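PDB 4NZK: AlgX/AlgJ SGNH hydrolase-like domain-containing protein, which is of unknown function but belongs to the DHHW family of the SGNH hydrolase clan and may therefore act as an esterase-like or acetyl-transferring enzyme. Local coordinates for residues A[63-74]-A[110-119]; A[263-271]-A[305-313]. All coordinates share one frame; numbering follows the deposited sequence.

Contact 1 of 2, residues A[63-74]-A[110-119]; sequences LVVDIDGHTWGI and AGAYYLPEGY
The Tyr119 ring carries Leu63 CD2 over the centre of one face, 3.8 Å from the ring centroid. Its edge meets Pro116 O. The Tyr114 ring lies between Trp72 CH2, 3.5 Å from Tyr114 CG, on one face and Tyr113 CB on the opposite face. The Trp72 and Tyr114 rings are oblique, planes 33° apart. Tyr114 CB and, toward the rim, Ile67 CD1 lie over one face of Trp72; Ala110 CB and His70 O are at its edge. The Tyr114 hydroxyl is hydrogen-bonded to Thr153 O. Leu63 CG is anti to the backbone N (chi1 175°), which puts Leu63 CD1 3.6 Å from Tyr119 CE1; Leu63 CD2 also reaches Leu115 CD1. With an alanine at Tyr119 the ring over Leu63 is gone, and both leucine methyls would probably face a gap. Pro116 CG packs on Val65 CG2 and Ile67 CD1. Ile74 CG2 presses on Gly111 CA at 3.5 Å. No hydrogen bond crosses the contact. Segment 63-74 is a beta hairpin with a type I' turn. It gives two strands to the antiparallel sheet 53-59, 62-67, 70-75, and is covered on one face by a weakly bonded helical turn about 111-114 and the loop to Tyr119.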
loop_
_atom_site.group_PDB
_atom_site.type_symbol
_atom_site.label_atom_id
_atom_site.label_comp_id
_atom_site.label_asym_id
_atom_site.label_seq_id
_atom_site.Cartn_x
_atom_site.Cartn_y
_atom_site.Cartn_z
ATOM N N LEU A 63 15.020 4.474 -13.613
ATOM C CA LEU A 63 15.613 3.795 -14.768
ATOM C C LEU A 63 14.496 3.418 -15.722
ATOM O O LEU A 63 13.528 2.763 -15.343
ATOM C CB LEU A 63 16.320 2.523 -14.288
ATOM C CG LEU A 63 16.909 1.582 -15.360
ATOM C CD1 LEU A 63 18.062 2.256 -16.089
ATOM C CD2 LEU A 63 17.362 0.239 -14.806
ATOM N N VAL A 64 14.657 3.821 -16.979
ATOM C CA VAL A 64 13.821 3.374 -18.053
ATOM C C VAL A 64 14.627 2.345 -18.823
ATOM O O VAL A 64 15.720 2.637 -19.307
ATOM C CB VAL A 64 13.412 4.518 -18.954
ATOM C CG1 VAL A 64 12.579 3.992 -20.122
ATOM C CG2 VAL A 64 12.627 5.535 -18.167
ATOM N N VAL A 65 14.089 1.138 -18.936
ATOM C CA VAL A 65 14.833 0.048 -19.569
ATOM C C VAL A 65 13.884 -0.976 -20.161
ATOM O O VAL A 65 12.782 -1.159 -19.665
ATOM C CB VAL A 65 15.767 -0.594 -18.517
ATOM C CG1 VAL A 65 14.970 -1.157 -17.349
ATOM C CG2 VAL A 65 16.727 -1.620 -19.111
ATOM N N ASP A 66 14.293 -1.597 -21.274
ATOM C CA ASP A 66 13.487 -2.648 -21.862
ATOM C C ASP A 66 13.934 -4.015 -21.350
ATOM O O ASP A 66 15.126 -4.346 -21.336
ATOM C CB ASP A 66 13.555 -2.595 -23.395
ATOM C CG ASP A 66 12.836 -1.388 -23.999
ATOM O OD1 ASP A 66 12.393 -0.494 -23.267
ATOM O OD2 ASP A 66 12.723 -1.331 -25.246
ATOM N N ILE A 67 12.968 -4.791 -20.903
ATOM C CA ILE A 67 13.232 -6.132 -20.376
ATOM C C ILE A 67 12.263 -7.092 -21.040
ATOM O O ILE A 67 11.047 -6.912 -20.942
ATOM C CB ILE A 67 13.001 -6.193 -18.855
ATOM C CG1 ILE A 67 13.858 -5.169 -18.113
ATOM C CG2 ILE A 67 13.321 -7.595 -18.323
ATOM C CD1 ILE A 67 13.519 -5.048 -16.624
ATOM N N ASP A 68 12.810 -8.082 -21.746
ATOM C CA ASP A 68 11.987 -9.094 -22.408
ATOM C C ASP A 68 10.896 -8.466 -23.275
ATOM O O ASP A 68 9.727 -8.875 -23.244
ATOM C CB ASP A 68 11.393 -10.042 -21.349
ATOM C CG ASP A 68 12.477 -10.833 -20.582
ATOM O OD1 ASP A 68 13.547 -11.158 -21.177
ATOM O OD2 ASP A 68 12.245 -11.139 -19.385
ATOM N N GLY A 69 11.302 -7.441 -24.033
ATOM C CA GLY A 69 10.420 -6.785 -25.001
ATOM C C GLY A 69 9.443 -5.760 -24.447
ATOM O O GLY A 69 8.617 -5.238 -25.198
ATOM N N HIS A 70 9.512 -5.459 -23.141
ATOM C CA HIS A 70 8.609 -4.466 -22.537
ATOM C C HIS A 70 9.437 -3.396 -21.830
ATOM O O HIS A 70 10.445 -3.693 -21.207
ATOM C CB HIS A 70 7.637 -5.073 -21.503
ATOM C CG HIS A 70 6.382 -5.681 -22.081
ATOM N ND1 HIS A 70 5.374 -4.933 -22.655
ATOM C CD2 HIS A 70 5.949 -6.963 -22.102
ATOM C CE1 HIS A 70 4.391 -5.729 -23.033
ATOM N NE2 HIS A 70 4.715 -6.967 -22.709
ATOM N N THR A 71 8.976 -2.169 -21.918
ATOM C CA THR A 71 9.640 -1.066 -21.247
ATOM C C THR A 71 9.143 -0.973 -19.815
ATOM O O THR A 71 7.930 -0.942 -19.534
ATOM C CB THR A 71 9.356 0.259 -21.963
ATOM O OG1 THR A 71 9.787 0.148 -23.333
ATOM C CG2 THR A 71 10.082 1.423 -21.286
ATOM N N TRP A 72 10.106 -0.831 -18.923
ATOM C CA TRP A 72 9.825 -0.570 -17.530
ATOM C C TRP A 72 10.377 0.793 -17.115
ATOM O O TRP A 72 11.403 1.233 -17.622
ATOM C CB TRP A 72 10.571 -1.573 -16.665
ATOM C CG TRP A 72 10.066 -2.951 -16.681
ATOM C CD1 TRP A 72 10.120 -3.835 -17.718
ATOM C CD2 TRP A 72 9.530 -3.665 -15.564
ATOM N NE1 TRP A 72 9.597 -5.031 -17.325
ATOM C CE2 TRP A 72 9.237 -4.960 -16.011
ATOM C CE3 TRP A 72 9.220 -3.315 -14.242
ATOM C CZ2 TRP A 72 8.677 -5.938 -15.166
ATOM C CZ3 TRP A 72 8.684 -4.282 -13.413
ATOM C CH2 TRP A 72 8.404 -5.569 -13.893
ATOM N N GLY A 73 9.700 1.418 -16.155
ATOM C CA GLY A 73 10.247 2.526 -15.383
ATOM C C GLY A 73 10.362 1.988 -13.963
ATOM O O GLY A 73 9.360 1.525 -13.391
ATOM N N ILE A 74 11.585 2.043 -13.409
ATOM C CA ILE A 74 11.913 1.490 -12.090
ATOM C C ILE A 74 12.588 2.524 -11.241
ATOM O O ILE A 74 13.628 3.095 -11.631
ATOM C CB ILE A 74 12.844 0.273 -12.243
ATOM C CG1 ILE A 74 12.174 -0.760 -13.153
ATOM C CG2 ILE A 74 13.206 -0.296 -10.849
ATOM C CD1 ILE A 74 13.014 -1.967 -13.477
ATOM N N ALA A 110 9.239 -2.205 -7.244
ATOM C CA ALA A 110 9.586 -3.246 -8.207
ATOM C C ALA A 110 11.068 -3.535 -8.324
ATOM O O ALA A 110 11.457 -4.639 -8.661
ATOM C CB ALA A 110 9.002 -2.937 -9.582
ATOM N N GLY A 111 11.905 -2.523 -8.073
ATOM C CA GLY A 111 13.333 -2.654 -8.215
ATOM C C GLY A 111 13.945 -3.668 -7.286
ATOM O O GLY A 111 15.080 -4.120 -7.517
ATOM N N ALA A 112 13.244 -4.049 -6.219
ATOM C CA ALA A 112 13.767 -5.142 -5.392
ATOM C C ALA A 112 13.888 -6.464 -6.152
ATOM O O ALA A 112 14.757 -7.299 -5.824
ATOM C CB ALA A 112 12.879 -5.394 -4.218
ATOM N N TYR A 113 13.012 -6.651 -7.143
ATOM C CA TYR A 113 12.905 -7.916 -7.831
ATOM C C TYR A 113 13.261 -7.921 -9.313
ATOM O O TYR A 113 13.675 -8.949 -9.837
ATOM C CB TYR A 113 11.476 -8.443 -7.713
ATOM C CG TYR A 113 10.935 -8.453 -6.301
ATOM C CD1 TYR A 113 11.501 -9.264 -5.338
ATOM C CD2 TYR A 113 9.860 -7.685 -5.944
ATOM C CE1 TYR A 113 11.030 -9.262 -4.022
ATOM C CE2 TYR A 113 9.361 -7.688 -4.645
ATOM C CZ TYR A 113 9.953 -8.491 -3.680
ATOM O OH TYR A 113 9.452 -8.466 -2.404
ATOM N N TYR A 114 13.058 -6.794 -9.988
ATOM C CA TYR A 114 13.096 -6.735 -11.443
ATOM C C TYR A 114 14.202 -5.898 -12.079
ATOM O O TYR A 114 14.231 -5.775 -13.293
ATOM C CB TYR A 114 11.755 -6.199 -11.924
ATOM C CG TYR A 114 10.608 -7.147 -11.610
ATOM C CD1 TYR A 114 10.448 -8.326 -12.305
ATOM C CD2 TYR A 114 9.695 -6.861 -10.641
ATOM C CE1 TYR A 114 9.393 -9.189 -12.031
ATOM C CE2 TYR A 114 8.626 -7.701 -10.372
ATOM C CZ TYR A 114 8.485 -8.872 -11.063
ATOM O OH TYR A 114 7.412 -9.667 -10.756
ATOM N N LEU A 115 15.096 -5.346 -11.277
ATOM C CA LEU A 115 16.209 -4.592 -11.831
ATOM C C LEU A 115 17.096 -5.522 -12.637
ATOM O O LEU A 115 17.466 -6.599 -12.140
ATOM C CB LEU A 115 16.962 -3.892 -10.686
ATOM C CG LEU A 115 17.832 -2.700 -10.977
ATOM C CD1 LEU A 115 17.027 -1.563 -11.626
ATOM C CD2 LEU A 115 18.478 -2.256 -9.686
ATOM N N PRO A 116 17.431 -5.132 -13.887
ATOM C CA PRO A 116 18.207 -6.051 -14.688
ATOM C C PRO A 116 19.641 -6.117 -14.264
ATOM O O PRO A 116 20.119 -5.322 -13.419
ATOM C CB PRO A 116 18.099 -5.508 -16.120
ATOM C CG PRO A 116 17.391 -4.242 -16.044
ATOM C CD PRO A 116 16.917 -3.996 -14.663
ATOM N N GLU A 117 20.330 -7.081 -14.848
ATOM C CA GLU A 117 21.732 -7.293 -14.521
ATOM C C GLU A 117 22.553 -6.051 -14.849
ATOM O O GLU A 117 22.282 -5.337 -15.823
ATOM C CB GLU A 117 22.292 -8.521 -15.242
ATOM C CG GLU A 117 22.439 -8.344 -16.741
ATOM N N GLY A 118 23.542 -5.784 -14.004
ATOM C CA GLY A 118 24.436 -4.665 -14.246
ATOM C C GLY A 118 24.077 -3.368 -13.566
ATOM O O GLY A 118 24.838 -2.420 -13.649
ATOM N N TYR A 119 22.940 -3.316 -12.868
ATOM C CA TYR A 119 22.550 -2.081 -12.210
ATOM C C TYR A 119 22.690 -2.119 -10.701
ATOM O O TYR A 119 22.225 -1.191 -10.052
ATOM C CB TYR A 119 21.097 -1.705 -12.594
ATOM C CG TYR A 119 20.980 -1.295 -14.028
ATOM C CD1 TYR A 119 21.219 0.021 -14.410
ATOM C CD2 TYR A 119 20.694 -2.221 -15.018
ATOM C CE1 TYR A 119 21.125 0.408 -15.728
ATOM C CE2 TYR A 119 20.604 -1.838 -16.338
ATOM C CZ TYR A 119 20.831 -0.517 -16.683
ATOM O OH TYR A 119 20.747 -0.142 -18.004
#

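Contact 2 of 2, residues A[263-271]-A[305-313]; sequences FMGGDQKIV and IYVCDIRYF. With EDO (1,2-ethanediol), chain B; EDO (1,2-ethanediol), chain C.
Asp267 meets Asp309, Arg311 and Tyr312 through CB and OD2, while OD1 is held mainly by Asn292 and Lys287. Asp267 CB lies 3.5 Å from Asp309 OD2 and touches Tyr312 CE2. Asp267 CG stands anti to the carbonyl carbon (chi1 -58°), which brings the carboxylate to Arg311. Asp267 OD2 forms a salt bridge with Arg311 NH2 at 3.0 Å, a weak, bent hydrogen bond. Asp267 OD1 comes within 3.8 Å of Asp309 OD2; Lys287 pairs with both, which would probably ease the closeness of like charges. Arg311 grips Asp309 side-on, Arg311 NE to Asp309 OD1 at 2.7 Å and NH2 to OD2. Asp309 OD1 also takes Arg311 N on its anti lone pair, closing an Asx turn. Gln268 CG lies over the centre of one Tyr312 ring face, 3.5 Å from the centroid, with the Gln268 amide stacked nearly parallel (11°); Arg311 CB covers the opposite face. An ethanediol, probably from the crystallisation liquor, is hydrogen-bonded to Gly266 O and Asp267 O. Val271 and Val307, an antiparallel hydrogen-bonded pair, join strands 270-275 and 304-309 of the mixed sheet. Strands 229-234 and 282-287 flank them, and Ile310 O is hydrogen-bonded to Asn349 of helix 344-350.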
loop_
_atom_site.group_PDB
_atom_site.type_symbol
_atom_site.label_atom_id
_atom_site.label_comp_id
_atom_site.label_asym_id
_atom_site.label_seq_id
_atom_site.Cartn_x
_atom_site.Cartn_y
_atom_site.Cartn_z
ATOM N N PHE A 263 -9.315 2.712 -6.295
ATOM C CA PHE A 263 -9.463 2.421 -4.862
ATOM C C PHE A 263 -9.698 3.721 -4.058
ATOM O O PHE A 263 -8.772 4.481 -3.787
ATOM C CB PHE A 263 -8.244 1.662 -4.352
ATOM C CG PHE A 263 -7.898 0.481 -5.226
ATOM C CD1 PHE A 263 -8.843 -0.494 -5.492
ATOM C CD2 PHE A 263 -6.662 0.394 -5.836
ATOM C CE1 PHE A 263 -8.537 -1.543 -6.354
ATOM C CE2 PHE A 263 -6.338 -0.632 -6.672
ATOM C CZ PHE A 263 -7.275 -1.618 -6.934
HETATM N N MSE A 264 -10.961 3.946 -3.744
HETATM C CA MSE A 264 -11.466 5.041 -2.919
HETATM C C MSE A 264 -11.242 6.439 -3.447
HETATM O O MSE A 264 -11.483 7.424 -2.729
HETATM C CB MSE A 264 -10.908 4.918 -1.518
HETATM C CG MSE A 264 -11.294 3.550 -0.965
HETATM SE SE MSE A 264 -10.294 3.145 0.666
HETATM C CE MSE A 264 -8.562 2.713 -0.154
ATOM N N GLY A 265 -10.839 6.546 -4.724
ATOM C CA GLY A 265 -10.740 7.829 -5.410
ATOM C C GLY A 265 -9.565 8.736 -5.122
ATOM O O GLY A 265 -9.385 9.745 -5.785
ATOM N N GLY A 266 -8.716 8.360 -4.193
ATOM C CA GLY A 266 -7.666 9.277 -3.745
ATOM C C GLY A 266 -7.367 9.068 -2.287
ATOM O O GLY A 266 -7.940 8.144 -1.643
ATOM N N ASP A 267 -6.499 9.932 -1.750
ATOM C CA ASP A 267 -5.973 9.727 -0.403
ATOM C C ASP A 267 -6.420 10.677 0.687
ATOM O O ASP A 267 -6.274 10.339 1.869
ATOM C CB ASP A 267 -4.443 9.752 -0.434
ATOM C CG ASP A 267 -3.838 8.704 -1.353
ATOM O OD1 ASP A 267 -4.269 7.538 -1.319
ATOM O OD2 ASP A 267 -2.874 9.054 -2.090
ATOM N N GLN A 268 -6.885 11.888 0.331
ATOM C CA GLN A 268 -7.171 12.914 1.346
ATOM C C GLN A 268 -8.574 12.782 1.942
ATOM O O GLN A 268 -9.459 13.598 1.724
ATOM C CB GLN A 268 -6.941 14.329 0.796
ATOM C CG GLN A 268 -5.597 14.498 0.131
ATOM C CD GLN A 268 -5.270 15.951 -0.173
ATOM O OE1 GLN A 268 -5.784 16.876 0.463
ATOM N NE2 GLN A 268 -4.391 16.152 -1.149
ATOM N N LYS A 269 -8.744 11.716 2.710
ATOM C CA LYS A 269 -10.014 11.357 3.291
ATOM C C LYS A 269 -9.768 10.230 4.288
ATOM O O LYS A 269 -8.653 9.721 4.381
ATOM C CB LYS A 269 -10.946 10.853 2.189
ATOM C CG LYS A 269 -10.434 9.625 1.482
ATOM C CD LYS A 269 -11.123 9.353 0.169
ATOM C CE LYS A 269 -10.642 10.286 -0.925
ATOM N NZ LYS A 269 -11.366 10.086 -2.195
ATOM N N ILE A 270 -10.809 9.899 5.027
ATOM C CA ILE A 270 -10.855 8.703 5.850
ATOM C C ILE A 270 -12.063 7.924 5.387
ATOM O O ILE A 270 -13.136 8.497 5.156
ATOM C CB ILE A 270 -11.007 9.004 7.341
ATOM C CG1 ILE A 270 -9.774 9.748 7.847
ATOM C CG2 ILE A 270 -11.259 7.723 8.148
ATOM C CD1 ILE A 270 -9.893 10.275 9.255
ATOM N N VAL A 271 -11.884 6.618 5.225
ATOM C CA VAL A 271 -12.979 5.765 4.765
ATOM C C VAL A 271 -13.279 4.713 5.828
ATOM O O VAL A 271 -12.368 4.069 6.318
ATOM C CB VAL A 271 -12.639 5.067 3.423
ATOM C CG1 VAL A 271 -13.808 4.223 2.955
ATOM C CG2 VAL A 271 -12.230 6.092 2.372
ATOM N N ILE A 305 -13.357 -1.762 8.808
ATOM C CA ILE A 305 -12.065 -1.307 8.350
ATOM C C ILE A 305 -12.075 0.196 8.257
ATOM O O ILE A 305 -12.933 0.766 7.598
ATOM C CB ILE A 305 -11.671 -1.913 6.990
ATOM C CG1 ILE A 305 -11.682 -3.451 7.042
ATOM C CG2 ILE A 305 -10.280 -1.462 6.577
ATOM C CD1 ILE A 305 -12.022 -4.081 5.730
ATOM N N TYR A 306 -11.100 0.823 8.890
ATOM C CA TYR A 306 -10.902 2.272 8.770
ATOM C C TYR A 306 -9.616 2.498 7.991
ATOM O O TYR A 306 -8.583 1.975 8.338
ATOM C CB TYR A 306 -10.800 2.937 10.148
ATOM C CG TYR A 306 -12.068 2.821 10.963
ATOM C CD1 TYR A 306 -12.411 1.622 11.561
ATOM C CD2 TYR A 306 -12.894 3.915 11.162
ATOM C CE1 TYR A 306 -13.573 1.498 12.304
ATOM C CE2 TYR A 306 -14.055 3.801 11.923
ATOM C CZ TYR A 306 -14.373 2.594 12.495
ATOM O OH TYR A 306 -15.530 2.473 13.223
ATOM N N VAL A 307 -9.710 3.298 6.943
ATOM C CA VAL A 307 -8.603 3.513 6.029
ATOM C C VAL A 307 -8.158 4.965 6.164
ATOM O O VAL A 307 -8.917 5.895 5.847
ATOM C CB VAL A 307 -8.952 3.230 4.564
ATOM C CG1 VAL A 307 -7.678 3.240 3.723
ATOM C CG2 VAL A 307 -9.669 1.909 4.416
ATOM N N CYS A 308 -6.932 5.133 6.639
ATOM C CA CYS A 308 -6.346 6.431 6.912
ATOM C C CYS A 308 -4.976 6.562 6.276
ATOM O O CYS A 308 -4.213 5.614 6.235
ATOM C CB CYS A 308 -6.156 6.569 8.411
ATOM S SG CYS A 308 -7.643 6.288 9.426
ATOM N N ASP A 309 -4.663 7.757 5.803
ATOM C CA ASP A 309 -3.386 8.038 5.182
ATOM C C ASP A 309 -2.521 8.836 6.160
ATOM O O ASP A 309 -2.954 9.855 6.689
ATOM C CB ASP A 309 -3.563 8.855 3.903
ATOM C CG ASP A 309 -2.326 8.793 3.025
ATOM O OD1 ASP A 309 -1.294 9.421 3.412
ATOM O OD2 ASP A 309 -2.401 8.123 1.953
ATOM N N ILE A 310 -1.277 8.404 6.349
ATOM C CA ILE A 310 -0.373 9.080 7.284
ATOM C C ILE A 310 -0.060 10.531 6.911
ATOM O O ILE A 310 0.391 11.284 7.751
ATOM C CB ILE A 310 0.944 8.298 7.427
ATOM C CG1 ILE A 310 1.713 8.275 6.094
ATOM C CG2 ILE A 310 0.676 6.879 7.917
ATOM C CD1 ILE A 310 2.979 7.471 6.121
ATOM N N ARG A 311 -0.287 10.906 5.653
ATOM C CA ARG A 311 -0.073 12.279 5.190
ATOM C C ARG A 311 -1.261 13.233 5.456
ATOM O O ARG A 311 -1.075 14.439 5.491
ATOM C CB ARG A 311 0.230 12.264 3.689
ATOM C CG ARG A 311 1.482 11.482 3.343
ATOM C CD ARG A 311 1.528 11.121 1.871
ATOM N NE ARG A 311 0.553 10.082 1.512
ATOM C CZ ARG A 311 0.262 9.764 0.247
ATOM N NH1 ARG A 311 0.883 10.402 -0.755
ATOM N NH2 ARG A 311 -0.648 8.824 -0.020
ATOM N N TYR A 312 -2.459 12.667 5.650
ATOM C CA TYR A 312 -3.725 13.419 5.665
ATOM C C TYR A 312 -4.610 12.916 6.810
ATOM O O TYR A 312 -5.575 12.154 6.628
ATOM C CB TYR A 312 -4.478 13.240 4.348
ATOM C CG TYR A 312 -3.625 13.433 3.132
ATOM C CD1 TYR A 312 -3.120 14.655 2.818
ATOM C CD2 TYR A 312 -3.305 12.370 2.323
ATOM C CE1 TYR A 312 -2.345 14.813 1.698
ATOM C CE2 TYR A 312 -2.504 12.504 1.197
ATOM C CZ TYR A 312 -2.024 13.740 0.888
ATOM O OH TYR A 312 -1.214 13.929 -0.215
ATOM N N PHE A 313 -4.285 13.332 8.000
ATOM C CA PHE A 313 -4.967 12.831 9.171
ATOM C C PHE A 313 -4.927 13.925 10.185
ATOM O O PHE A 313 -3.857 14.291 10.670
ATOM C CB PHE A 313 -4.266 11.590 9.691
ATOM C CG PHE A 313 -5.014 10.887 10.804
ATOM C CD1 PHE A 313 -6.058 10.015 10.494
ATOM C CD2 PHE A 313 -4.659 11.046 12.129
ATOM C CE1 PHE A 313 -6.746 9.350 11.483
ATOM C CE2 PHE A 313 -5.360 10.392 13.131
ATOM C CZ PHE A 313 -6.393 9.516 12.800
HETATM C C1 EDO B . -8.334 6.559 1.366
HETATM O O1 EDO B . -7.280 6.146 0.512
HETATM C C2 EDO B . -7.845 6.988 2.763
HETATM O O2 EDO B . -6.637 7.734 2.668
HETATM C C1 EDO C . -14.658 9.004 -4.082
HETATM O O1 EDO C . -13.650 9.808 -4.716
HETATM C C2 EDO C . -15.215 9.688 -2.840
HETATM O O2 EDO C . -14.224 10.445 -2.134
HETATM O O HOH W 1 -1.813 11.837 -2.205
HETATM O O HOH W 2 -6.625 9.682 6.364
#

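In the fold
The two contacts lie on opposite sides of the chain's centre. Their centres are 31 Å apart, their nearest atoms about 16 Å, and they do not touch. They follow one another along the chain: contact 1 closes before contact 2 opens. Contact 1 is peripheral, its centre about 21 Å from the chain centre, and uses the small antiparallel sheet. Contact 2 is more central, at about 11 Å, and belongs to the mixed sheet. Strand 101-107 of that mixed sheet runs toward segment 110-119. No catalytic residue is established here. Of the two contacts, only contact 2 meets the ethanediols, and ethanediol is also hydrogen-bonded to Lys287.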